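PDB 3H2S: putative NADH-flavin reductase from Lactobacillus casei ATCC 334, which binds NADPH in a Rossmann-type fold and probably acts as an oxidoreductase that uses NAD(P) as its nicotinamide cofactor. Local coordinates for residues L109-P112 with P117-L120. Sequence-based numbering, arbitrary orientation.
Sequences LAMP and PMIL
M118 N, at the start of the 3-10 segment 118-120, donates a hydrogen bond of 2.9 Å to L109 O, joining two parts of one loop where the CA atoms of A110 and P117 come closest, 4.5 Å apart. The N-H reaches the oxygen from above the carbonyl plane, about 40° out of it, and the bond is moderately bent (152° at the hydrogen). The side chain of M118 follows its own amide to the same oxygen. With CG set between the backbone N and the carbonyl carbon (chi1 66°), the chain curls around the acceptor, and the bend at chi3 brings CE to 3.3 Å from L109 O and 4.2 Å from L109 CB. M111, a selenomethionine like M118, comes across this chain at about a right angle: its SE lies 3.8 Å from M118 CE, and the two selenium atoms of M111 and M118 are 4.0 Å apart. Apart from its CB contact, the L109 side chain packs on R209 and V211 of strand 209-214, while A110 makes backbone hydrogen bonds with D175 and L177. P117 and I119 rest on Y139 of helix 132-145. The bond thus closes the base of a loop between L109 and M118, near S106 of the NADPH site, within the first half of the beta-alpha-beta crossover from strand 99-103 through helix 132-145 to strand 153-158 in this Rossmann fold.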
ATOM      1  N   LEU A 109       6.802  10.699 -14.817  1.00  9.59           N
ATOM      2  CA  LEU A 109       6.369  11.443 -15.999  1.00 10.47           C
ATOM      3  C   LEU A 109       7.056  10.923 -17.259  1.00 10.61           C
ATOM      4  O   LEU A 109       8.176  10.401 -17.194  1.00  9.17           O
ATOM      5  CB  LEU A 109       6.698  12.923 -15.847  1.00  9.73           C
ATOM      6  CG  LEU A 109       6.045  13.712 -14.722  1.00  9.57           C
ATOM      7  CD1 LEU A 109       6.739  15.067 -14.583  1.00 11.87           C
ATOM      8  CD2 LEU A 109       4.552  13.849 -14.972  1.00  8.12           C
ATOM      9  N   ALA A 110       6.395  11.093 -18.400  1.00 10.30           N
ATOM     10  CA  ALA A 110       7.040  10.872 -19.692  1.00 13.36           C
ATOM     11  C   ALA A 110       8.013  12.005 -20.025  1.00 12.53           C
ATOM     12  O   ALA A 110       7.699  13.188 -19.841  1.00 12.97           O
ATOM     13  CB  ALA A 110       6.002  10.734 -20.798  1.00 11.73           C
HETATM   14  N   MSE A 111       9.131  11.647 -20.647  1.00 12.61           N
HETATM   15  CA  MSE A 111       9.906  12.615 -21.408  1.00 15.94           C
HETATM   16  C   MSE A 111       9.069  13.196 -22.548  1.00 17.71           C
HETATM   17  O   MSE A 111       8.154  12.543 -23.057  1.00 16.61           O
HETATM   18  CB  MSE A 111      11.174  11.960 -21.979  1.00 16.81           C
HETATM   19  CG  MSE A 111      12.183  11.547 -20.922  1.00 16.96           C
HETATM   20 SE   MSE A 111      13.017  13.076 -20.005  1.00 38.00          SE
HETATM   21  CE  MSE A 111      14.714  12.212 -19.528  1.00 37.60           C
ATOM     22  N   PRO A 112       9.379  14.434 -22.956  1.00 19.16           N
ATOM     23  CA  PRO A 112       8.691  15.027 -24.098  1.00 21.29           C
ATOM     24  C   PRO A 112       8.724  14.079 -25.294  1.00 22.39           C
ATOM     25  O   PRO A 112       9.751  13.468 -25.559  1.00 18.14           O
ATOM     26  CB  PRO A 112       9.517  16.288 -24.379  1.00 20.83           C
ATOM     27  CG  PRO A 112      10.092  16.656 -23.043  1.00 23.79           C
ATOM     28  CD  PRO A 112      10.371  15.345 -22.356  1.00 18.59           C
ATOM     29  N   PRO A 117       6.074   6.382 -18.544  1.00 16.62           N
ATOM     30  CA  PRO A 117       6.940   6.933 -17.496  1.00 16.05           C
ATOM     31  C   PRO A 117       8.425   6.717 -17.789  1.00 15.81           C
ATOM     32  O   PRO A 117       8.829   5.623 -18.207  1.00 14.26           O
ATOM     33  CB  PRO A 117       6.530   6.146 -16.246  1.00 18.56           C
ATOM     34  CG  PRO A 117       5.141   5.633 -16.531  1.00 17.18           C
ATOM     35  CD  PRO A 117       5.093   5.413 -18.016  1.00 19.55           C
HETATM   36  N   MSE A 118       9.223   7.766 -17.621  1.00 14.57           N
HETATM   37  CA  MSE A 118      10.615   7.746 -18.078  1.00 16.11           C
HETATM   38  C   MSE A 118      11.457   6.750 -17.288  1.00 15.30           C
HETATM   39  O   MSE A 118      12.448   6.234 -17.804  1.00 15.57           O
HETATM   40  CB  MSE A 118      11.233   9.138 -17.983  1.00 10.82           C
HETATM   41  CG  MSE A 118      11.394   9.657 -16.550  1.00 16.13           C
HETATM   42 SE   MSE A 118      12.247  11.430 -16.490  1.00 26.71          SE
HETATM   43  CE  MSE A 118      10.690  12.528 -16.994  1.00 11.41           C
ATOM     44  N   ILE A 119      11.073   6.494 -16.037  1.00 14.44           N
ATOM     45  CA  ILE A 119      11.797   5.538 -15.185  1.00 14.84           C
ATOM     46  C   ILE A 119      11.898   4.165 -15.842  1.00 14.67           C
ATOM     47  O   ILE A 119      12.850   3.425 -15.610  1.00 17.26           O
ATOM     48  CB  ILE A 119      11.144   5.389 -13.783  1.00 13.10           C
ATOM     49  CG1 ILE A 119      12.063   4.630 -12.817  1.00 16.58           C
ATOM     50  CG2 ILE A 119       9.779   4.705 -13.871  1.00 14.17           C
ATOM     51  CD1 ILE A 119      11.573   4.663 -11.365  1.00 16.99           C
ATOM     52  N   LEU A 120      10.928   3.834 -16.679  1.00 14.78           N
ATOM     53  CA  LEU A 120      10.931   2.532 -17.357  1.00 16.76           C
ATOM     54  C   LEU A 120      12.102   2.401 -18.332  1.00 17.67           C
ATOM     55  O   LEU A 120      12.537   1.295 -18.640  1.00 21.59           O
ATOM     56  CB  LEU A 120       9.612   2.305 -18.094  1.00 18.33           C
ATOM     57  CG  LEU A 120       8.363   2.340 -17.207  1.00 17.14           C
ATOM     58  CD1 LEU A 120       7.126   2.119 -18.037  1.00 18.58           C
ATOM     59  CD2 LEU A 120       8.471   1.289 -16.111  1.00 18.80           C
TER